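Local coordinates for flavodoxin (Lactobacillus reuteri, PDB 5VEG), which probably serves as a low-potential electron donor to redox enzymes, carries flavin mononucleotide as its cofactor, and is associated with a propanediol-utilization bacterial microcompartment, at residues A[35-40]-A[62-67]; A[107-112]-A[137-142]; A[127-132]-A[150-155]. One frame throughout, in Å; residues are numbered along the deposited sequence.

Interaction 1 (A[35-40]-A[62-67]); sequences VVYATM and VTESEI. With FMN (flavin mononucleotide), chain D.
V35, V36 and Y37 pair in parallel with E64, S65 and E66, the two strands of a beta-alpha-beta crossover whose connecting helix is 43-56, in the flavodoxin fold. The strand axes differ in direction by 21°. Four backbone bonds set the register: V35 N gives to T63 O at 2.7 Å, S65 N to V35 O at 3.0 Å, Y37 N to S65 O at 3.1 Å, and I67 N to Y37 O at 2.8 Å, the last reaching just past the end of strand 60-66.

Packing on a ring centres on Y37. Its CG lies between the backbone N and the carbonyl carbon (chi1 61°), a torsion that swings the ring over the neighbouring strand. E66 CA sits over the ring centroid at 4.0 Å, only 11° off the normal, a CH-pi contact. E66 CG then runs past Y37 CE1 at 3.8 Å, and the carboxylate of E64 approaches the CD2-CE2 side obliquely. An alanine at Y37 takes away the ring, which would probably leave E66 CA uncovered and open a gap between the chains of E64 and E66.

The two faces of the pair are covered by different elements: V35 and E64 meet helix 43-56, whereas V36 CG1 packs beside S65 OG on the other face, where S65 OG bonds T70 OG1. Further on, A38 CB touches I67 CG2.

Ligand binding begins where the strand pairing stops, in a T-x-T-G-N phosphate loop of the flavodoxin type. A water accepts from T39 N and lies within bonding reach of E66 OE1, while E66 OE2 bonds S68 OG. T39 OG1 donates to FMN O2P at 2.5 Å, while M40 N donates to FMN O3P at 2.8 Å.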
# COMPACT_ATOMS: atom_id res chain seq x y z
N VAL A 35 -5.82 -3.37 -3.55
CA VAL A 35 -5.00 -3.26 -2.34
C VAL A 35 -4.34 -4.60 -2.10
O VAL A 35 -5.02 -5.61 -1.90
CB VAL A 35 -5.82 -2.83 -1.12
CG1 VAL A 35 -4.96 -2.82 0.13
CG2 VAL A 35 -6.45 -1.46 -1.34
N VAL A 36 -3.01 -4.64 -2.13
CA VAL A 36 -2.30 -5.85 -1.74
C VAL A 36 -1.65 -5.62 -0.38
O VAL A 36 -1.24 -4.50 -0.05
CB VAL A 36 -1.26 -6.31 -2.78
CG1 VAL A 36 -1.95 -6.63 -4.12
CG2 VAL A 36 -0.18 -5.26 -2.96
N TYR A 37 -1.56 -6.68 0.41
CA TYR A 37 -0.92 -6.59 1.71
C TYR A 37 0.07 -7.73 1.88
O TYR A 37 -0.06 -8.80 1.27
CB TYR A 37 -1.95 -6.61 2.87
CG TYR A 37 -2.78 -7.88 2.94
CD1 TYR A 37 -2.35 -9.00 3.66
CD2 TYR A 37 -4.01 -7.95 2.28
CE1 TYR A 37 -3.11 -10.15 3.70
CE2 TYR A 37 -4.78 -9.10 2.32
CZ TYR A 37 -4.33 -10.19 3.03
OH TYR A 37 -5.10 -11.32 3.06
N ALA A 38 1.08 -7.48 2.70
CA ALA A 38 1.95 -8.52 3.21
C ALA A 38 1.85 -8.52 4.72
O ALA A 38 1.84 -7.45 5.34
CB ALA A 38 3.40 -8.32 2.77
N THR A 39 1.75 -9.70 5.32
CA THR A 39 1.51 -9.70 6.75
C THR A 39 1.93 -11.04 7.35
O THR A 39 1.95 -12.07 6.67
CB THR A 39 0.05 -9.38 7.07
OG1 THR A 39 -0.11 -9.22 8.48
CG2 THR A 39 -0.88 -10.49 6.57
N MET A 40 2.27 -10.99 8.64
CA MET A 40 2.52 -12.21 9.41
C MET A 40 1.65 -12.32 10.65
O MET A 40 1.14 -13.40 10.94
CB MET A 40 4.00 -12.29 9.78
CG MET A 40 4.86 -12.51 8.56
SD MET A 40 6.49 -13.18 8.92
CE MET A 40 6.89 -12.17 10.30
N VAL A 62 -13.16 -2.27 -5.07
CA VAL A 62 -11.86 -2.61 -4.51
C VAL A 62 -11.63 -4.11 -4.62
O VAL A 62 -12.47 -4.91 -4.22
CB VAL A 62 -11.74 -2.17 -3.03
CG1 VAL A 62 -10.41 -2.66 -2.44
CG2 VAL A 62 -11.88 -0.67 -2.89
N THR A 63 -10.46 -4.48 -5.15
CA THR A 63 -9.94 -5.83 -5.02
C THR A 63 -8.86 -5.82 -3.95
O THR A 63 -8.02 -4.91 -3.91
CB THR A 63 -9.36 -6.31 -6.36
OG1 THR A 63 -10.31 -6.08 -7.40
CG2 THR A 63 -9.01 -7.79 -6.30
N GLU A 64 -8.89 -6.82 -3.07
CA GLU A 64 -7.91 -6.95 -2.00
C GLU A 64 -7.30 -8.33 -2.08
O GLU A 64 -8.02 -9.32 -2.18
CB GLU A 64 -8.55 -6.72 -0.62
CG GLU A 64 -7.55 -6.73 0.53
CD GLU A 64 -8.18 -6.47 1.90
OE1 GLU A 64 -9.42 -6.37 2.02
OE2 GLU A 64 -7.41 -6.35 2.88
N SER A 65 -5.97 -8.41 -2.02
CA SER A 65 -5.32 -9.72 -2.06
C SER A 65 -4.01 -9.67 -1.28
O SER A 65 -3.48 -8.60 -1.00
CB SER A 65 -5.07 -10.18 -3.51
OG SER A 65 -4.35 -9.19 -4.23
N GLU A 66 -3.51 -10.85 -0.93
CA GLU A 66 -2.20 -10.96 -0.30
C GLU A 66 -1.10 -10.94 -1.36
O GLU A 66 -1.29 -11.43 -2.48
CB GLU A 66 -2.11 -12.26 0.52
CG GLU A 66 -0.89 -12.35 1.46
CD GLU A 66 0.26 -13.09 0.82
OE1 GLU A 66 1.42 -12.69 1.03
OE2 GLU A 66 0.01 -14.08 0.08
N ILE A 67 0.05 -10.38 -0.99
CA ILE A 67 1.06 -10.04 -1.99
C ILE A 67 1.61 -11.30 -2.67
O ILE A 67 1.86 -11.30 -3.87
CB ILE A 67 2.17 -9.18 -1.37
CG1 ILE A 67 3.03 -8.54 -2.45
CG2 ILE A 67 3.02 -9.98 -0.37
CD1 ILE A 67 3.74 -7.27 -1.96
N1 FMN D . 9.28 -2.92 12.14
C2 FMN D . 9.88 -1.87 11.49
O2 FMN D . 9.23 -0.86 11.23
N3 FMN D . 11.21 -1.94 11.13
C4 FMN D . 11.95 -3.07 11.42
O4 FMN D . 13.13 -3.10 11.09
C4A FMN D . 11.36 -4.14 12.09
N5 FMN D . 12.08 -5.28 12.40
C5A FMN D . 11.44 -6.32 13.06
C6 FMN D . 12.14 -7.49 13.39
C7 FMN D . 11.50 -8.53 14.05
C7M FMN D . 12.25 -9.79 14.41
C8 FMN D . 10.16 -8.42 14.41
C8M FMN D . 9.47 -9.54 15.13
C9 FMN D . 9.45 -7.26 14.09
C9A FMN D . 10.10 -6.23 13.41
N10 FMN D . 9.38 -5.09 13.09
C10 FMN D . 10.01 -4.05 12.45
C1' FMN D . 7.95 -4.98 13.53
C2' FMN D . 6.86 -5.40 12.55
O2' FMN D . 7.03 -4.67 11.36
C3' FMN D . 5.57 -4.96 13.21
O3' FMN D . 5.29 -5.73 14.36
C4' FMN D . 4.38 -5.03 12.28
O4' FMN D . 3.26 -4.51 12.96
C5' FMN D . 4.07 -6.47 11.91
O5' FMN D . 3.09 -6.43 10.90
P FMN D . 2.20 -7.73 10.56
O1P FMN D . 1.36 -8.05 11.77
O2P FMN D . 1.30 -7.34 9.39
O3P FMN D . 3.09 -8.90 10.25
O HOH W 1 2.13 -11.74 3.44

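Interaction 2 (A[107-112]-A[137-142]); sequences TDLTGK and DAFKKA
D108 OD1 is gripped twice by T110, which fixes the loop beside A142. The T110 hydroxyl OG1 donates to D108 OD1 at 2.6 Å, where it meets the syn lone pair of that oxygen, on the side of the other carboxylate oxygen. The second bond comes from T110 N to D108 OD1 at 3.2 Å, entering from above the carboxylate plane by 43°. This backbone bond, made two residues on, defines an Asx turn.

The turn holds L109 so that its amide faces helix 130-141. L109 N donates to A142 O at 2.8 Å with an angle of 160° at the hydrogen, close to straight; it is the one hydrogen bond between the two segments. A carbonyl near the C-terminal end of the helix thereby gains a partner from the loop. On the same edge of the contact, T107 O lies 3.3 Å from A142 CB, a snug approach of a methyl to a carbonyl oxygen.

Apolar packing continues through L109. Its CG stands beside the backbone N and opposite the carbonyl carbon (chi1 -60°), a setting that, with the extended second torsion, directs CD1 toward the end of helix 130-141. There CD1 meets A142 CB at 3.6 Å, and the same methyl reaches the edge of the F139 ring, near its plane, at 4.0 Å from F139 CD1.

From L109 the chain makes a type II turn, closed by K112 N to L109 O at 3.0 Å. G111 has a positive phi there, and a CB would collide with the carbonyl oxygen of T110.

The loop joins helix 98-105, whose L104 also packs on L109, to strand 113-120. The ring of F139 lies between its helix, 130-141, and the sheet, stacked with Y114 and touching L81, V83 and V116.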
# COMPACT_ATOMS: atom_id res chain seq x y z
N THR A 107 7.31 -2.35 -14.56
CA THR A 107 6.06 -2.12 -15.26
C THR A 107 5.83 -0.63 -15.48
O THR A 107 6.14 0.19 -14.61
CB THR A 107 4.90 -2.73 -14.47
OG1 THR A 107 5.22 -4.08 -14.13
CG2 THR A 107 3.63 -2.73 -15.29
N ASP A 108 5.31 -0.28 -16.66
CA ASP A 108 4.93 1.10 -16.96
C ASP A 108 3.58 1.38 -16.30
O ASP A 108 2.54 0.95 -16.80
CB ASP A 108 4.86 1.33 -18.46
CG ASP A 108 4.62 2.78 -18.83
OD1 ASP A 108 4.55 3.62 -17.91
OD2 ASP A 108 4.51 3.10 -20.03
N LEU A 109 3.60 2.10 -15.17
CA LEU A 109 2.39 2.45 -14.44
C LEU A 109 1.99 3.91 -14.65
O LEU A 109 1.36 4.52 -13.78
CB LEU A 109 2.56 2.15 -12.95
CG LEU A 109 2.85 0.67 -12.70
CD1 LEU A 109 2.97 0.34 -11.21
CD2 LEU A 109 1.79 -0.19 -13.38
N THR A 110 2.34 4.49 -15.79
CA THR A 110 1.89 5.84 -16.13
C THR A 110 0.36 5.90 -16.13
O THR A 110 -0.31 5.00 -16.66
CB THR A 110 2.44 6.23 -17.50
OG1 THR A 110 3.87 6.14 -17.47
CG2 THR A 110 2.00 7.63 -17.90
N GLY A 111 -0.19 6.94 -15.51
CA GLY A 111 -1.63 7.08 -15.37
C GLY A 111 -2.23 6.37 -14.17
O GLY A 111 -3.42 6.56 -13.89
N LYS A 112 -1.46 5.55 -13.46
CA LYS A 112 -1.98 4.91 -12.26
C LYS A 112 -1.72 5.80 -11.05
O LYS A 112 -0.70 6.49 -10.99
CB LYS A 112 -1.35 3.53 -12.06
CG LYS A 112 -1.49 2.60 -13.29
CD LYS A 112 -2.95 2.36 -13.65
CE LYS A 112 -3.08 1.41 -14.85
NZ LYS A 112 -4.37 0.66 -14.87
N ASP A 137 9.10 4.33 -3.49
CA ASP A 137 10.12 4.49 -4.53
C ASP A 137 9.83 3.60 -5.74
O ASP A 137 10.00 4.03 -6.88
CB ASP A 137 11.51 4.19 -3.96
CG ASP A 137 12.04 5.32 -3.08
OD1 ASP A 137 11.48 6.43 -3.12
OD2 ASP A 137 13.03 5.09 -2.36
N ALA A 138 9.41 2.35 -5.52
CA ALA A 138 9.17 1.48 -6.67
C ALA A 138 8.05 2.04 -7.55
O ALA A 138 8.14 2.00 -8.79
CB ALA A 138 8.82 0.07 -6.22
N PHE A 139 6.98 2.54 -6.93
CA PHE A 139 5.90 3.13 -7.71
C PHE A 139 6.40 4.35 -8.48
O PHE A 139 5.98 4.59 -9.62
CB PHE A 139 4.74 3.53 -6.79
CG PHE A 139 3.77 2.40 -6.49
CD1 PHE A 139 3.05 1.79 -7.52
CD2 PHE A 139 3.56 1.96 -5.18
CE1 PHE A 139 2.14 0.78 -7.25
CE2 PHE A 139 2.67 0.95 -4.91
CZ PHE A 139 1.95 0.36 -5.94
N LYS A 140 7.32 5.11 -7.88
CA LYS A 140 7.88 6.27 -8.56
C LYS A 140 8.65 5.87 -9.81
O LYS A 140 8.46 6.46 -10.88
CB LYS A 140 8.79 7.06 -7.61
CG LYS A 140 8.08 7.82 -6.50
CD LYS A 140 8.97 8.94 -5.95
CE LYS A 140 8.46 9.48 -4.61
NZ LYS A 140 9.04 8.74 -3.43
N LYS A 141 9.54 4.86 -9.70
CA LYS A 141 10.26 4.39 -10.88
C LYS A 141 9.31 3.85 -11.94
O LYS A 141 9.58 3.96 -13.14
CB LYS A 141 11.27 3.29 -10.53
CG LYS A 141 11.93 3.40 -9.18
CD LYS A 141 13.19 4.25 -9.21
CE LYS A 141 13.60 4.65 -7.79
NZ LYS A 141 13.09 6.03 -7.45
N ALA A 142 8.21 3.24 -11.51
CA ALA A 142 7.24 2.72 -12.46
C ALA A 142 6.47 3.81 -13.17
O ALA A 142 5.75 3.52 -14.13
CB ALA A 142 6.27 1.78 -11.74

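Interaction 3 (A[127-132]-A[150-155]); sequences YFNTTV and KVKIDL. With FMN (flavin mononucleotide), chain D.
N129 and K152 form the close-packed part of this contact, where the loop entering helix 130-141 meets strand 145-154 in the last beta-alpha-beta unit of the flavodoxin fold. N129 CB lies 3.7 Å from K152 CG. N129 ND2 donates to I153 O at 3.1 Å, the oxygen lying near the amide plane of N129 and the donor 39° above the carbonyl plane. The same nitrogen lies over one face of the F128 ring, offset toward its rim, while F128 CZ comes within 3.5 Å of I153 O. Buried V132 extends this packing, its CG1 meeting K150 CB at 3.8 Å.

The looser side is formed by the ammonium ends of two partly exposed lysines. The K150 chain, bent at its third torsion, takes its ammonium to D133. K152 runs extended beyond CG in the opposite sense to F128, and its NZ donates to F128 O at 2.9 Å, nearly along the C=O axis, while also pairing with D133.

The loop reads the pyrimidine edge of the flavin with backbone atoms. FMN N3 donates a hydrogen bond to Y127 O at 2.7 Å, and N129 N donates to FMN O2 at 2.8 Å. Because F128 O and N129 N belong to one peptide, the ammonium of K152 on that oxygen may polarise the group, an effect partly offset by D133, and so favour the hydrogen bond from N129 N to the flavin.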
# COMPACT_ATOMS: atom_id res chain seq x y z
N TYR A 127 14.90 2.38 10.87
CA TYR A 127 14.36 1.27 10.10
C TYR A 127 12.85 1.15 10.22
O TYR A 127 12.27 0.16 9.78
CB TYR A 127 15.03 -0.04 10.54
CG TYR A 127 16.48 -0.08 10.10
CD1 TYR A 127 16.83 0.09 8.76
CD2 TYR A 127 17.50 -0.24 11.03
CE1 TYR A 127 18.15 0.07 8.36
CE2 TYR A 127 18.83 -0.26 10.63
CZ TYR A 127 19.15 -0.10 9.30
OH TYR A 127 20.46 -0.12 8.91
N PHE A 128 12.19 2.15 10.84
CA PHE A 128 10.74 2.18 10.97
C PHE A 128 10.04 2.18 9.62
O PHE A 128 10.15 3.14 8.86
CB PHE A 128 10.31 3.42 11.77
CG PHE A 128 8.82 3.52 12.00
CD1 PHE A 128 8.13 2.45 12.56
CD2 PHE A 128 8.13 4.69 11.68
CE1 PHE A 128 6.75 2.54 12.78
CE2 PHE A 128 6.76 4.81 11.91
CZ PHE A 128 6.06 3.73 12.45
N ASN A 129 9.31 1.11 9.31
CA ASN A 129 8.48 1.05 8.10
C ASN A 129 9.28 1.33 6.83
O ASN A 129 8.78 1.96 5.90
CB ASN A 129 7.28 2.01 8.21
CG ASN A 129 6.06 1.34 8.80
OD1 ASN A 129 5.72 0.23 8.41
ND2 ASN A 129 5.42 2.00 9.76
N THR A 130 10.53 0.87 6.77
CA THR A 130 11.32 1.10 5.56
C THR A 130 10.68 0.46 4.33
O THR A 130 10.92 0.91 3.20
CB THR A 130 12.74 0.55 5.73
OG1 THR A 130 12.67 -0.84 6.06
CG2 THR A 130 13.46 1.25 6.84
N THR A 131 9.89 -0.58 4.51
CA THR A 131 9.26 -1.21 3.35
C THR A 131 8.30 -0.24 2.66
O THR A 131 8.17 -0.27 1.42
CB THR A 131 8.55 -2.49 3.78
OG1 THR A 131 9.53 -3.43 4.24
CG2 THR A 131 7.74 -3.11 2.64
N VAL A 132 7.64 0.62 3.43
CA VAL A 132 6.79 1.65 2.85
C VAL A 132 7.59 2.56 1.94
O VAL A 132 7.16 2.88 0.83
CB VAL A 132 6.08 2.43 3.98
CG1 VAL A 132 5.27 3.58 3.41
CG2 VAL A 132 5.19 1.48 4.79
N LYS A 150 2.48 8.86 2.04
CA LYS A 150 2.61 7.52 2.59
C LYS A 150 2.27 7.52 4.08
O LYS A 150 2.50 8.50 4.79
CB LYS A 150 4.02 6.97 2.35
CG LYS A 150 5.12 7.68 3.12
CD LYS A 150 6.50 7.18 2.71
CE LYS A 150 7.13 8.05 1.64
NZ LYS A 150 8.60 7.82 1.63
N VAL A 151 1.69 6.41 4.55
CA VAL A 151 1.21 6.33 5.93
C VAL A 151 2.01 5.26 6.68
O VAL A 151 2.01 4.09 6.29
CB VAL A 151 -0.30 6.06 6.01
CG1 VAL A 151 -0.73 5.90 7.46
CG2 VAL A 151 -1.07 7.21 5.37
N LYS A 152 2.64 5.67 7.77
CA LYS A 152 3.51 4.81 8.57
C LYS A 152 2.88 4.64 9.95
O LYS A 152 2.78 5.61 10.71
CB LYS A 152 4.91 5.40 8.68
CG LYS A 152 5.73 5.29 7.40
CD LYS A 152 7.18 5.64 7.71
CE LYS A 152 8.12 5.26 6.58
NZ LYS A 152 9.55 5.34 7.04
N ILE A 153 2.46 3.43 10.25
CA ILE A 153 1.71 3.15 11.47
C ILE A 153 2.60 2.38 12.43
O ILE A 153 3.41 1.53 12.02
CB ILE A 153 0.42 2.37 11.13
CG1 ILE A 153 -0.57 3.33 10.46
CG2 ILE A 153 -0.18 1.72 12.37
CD1 ILE A 153 -1.54 2.65 9.52
N ASP A 154 2.47 2.68 13.72
CA ASP A 154 3.18 1.96 14.77
C ASP A 154 2.29 0.83 15.29
O ASP A 154 1.30 1.09 15.99
CB ASP A 154 3.60 2.91 15.89
CG ASP A 154 4.42 2.22 16.97
OD1 ASP A 154 5.46 1.60 16.67
OD2 ASP A 154 4.04 2.31 18.15
N LEU A 155 2.63 -0.40 14.93
CA LEU A 155 1.98 -1.62 15.44
C LEU A 155 0.52 -1.61 15.02
O LEU A 155 0.23 -1.47 13.81
CB LEU A 155 2.22 -1.73 16.96
CG LEU A 155 3.65 -1.90 17.46
CD1 LEU A 155 3.65 -2.22 18.95
CD2 LEU A 155 4.40 -2.99 16.68
N1 FMN D . 9.28 -2.92 12.14
C2 FMN D . 9.88 -1.87 11.49
O2 FMN D . 9.23 -0.86 11.23
N3 FMN D . 11.21 -1.94 11.13
C4 FMN D . 11.95 -3.07 11.42
O4 FMN D . 13.13 -3.10 11.09
C4A FMN D . 11.36 -4.14 12.09
N5 FMN D . 12.08 -5.28 12.40
C5A FMN D . 11.44 -6.32 13.06
C6 FMN D . 12.14 -7.49 13.39
C7 FMN D . 11.50 -8.53 14.05
C7M FMN D . 12.25 -9.79 14.41
C8 FMN D . 10.16 -8.42 14.41
C8M FMN D . 9.47 -9.54 15.13
C9 FMN D . 9.45 -7.26 14.09
C9A FMN D . 10.10 -6.23 13.41
N10 FMN D . 9.38 -5.09 13.09
C10 FMN D . 10.01 -4.05 12.45
C1' FMN D . 7.95 -4.98 13.53
C2' FMN D . 6.86 -5.40 12.55
O2' FMN D . 7.03 -4.67 11.36
C3' FMN D . 5.57 -4.96 13.21
O3' FMN D . 5.29 -5.73 14.36
C4' FMN D . 4.38 -5.03 12.28
O4' FMN D . 3.26 -4.51 12.96
C5' FMN D . 4.07 -6.47 11.91
O5' FMN D . 3.09 -6.43 10.90
P FMN D . 2.20 -7.73 10.56
O1P FMN D . 1.36 -8.05 11.77
O2P FMN D . 1.30 -7.34 9.39
O3P FMN D . 3.09 -8.90 10.25

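From the N terminus, interaction 1 comes first: residues 35-40 return to 62-67 after helix 43-56, closing one crossover at the outer edge of the sheet before the other contacts begin. Residues 107-112 then open interaction 2, and residues 127-132 open interaction 3 before 137-142 closes the former; 150-155 closes the latter, and the two loops therefore cross. Both use helix 130-141, interaction 3 at its start and interaction 2 near its end, which ties the helix to strand 145-154 and to the loop after helix 98-105. Interactions 1 and 3 meet the same FMN, interaction 1 at the phosphate, interaction 3 at the flavin ring and, through L155, near the ribityl chain.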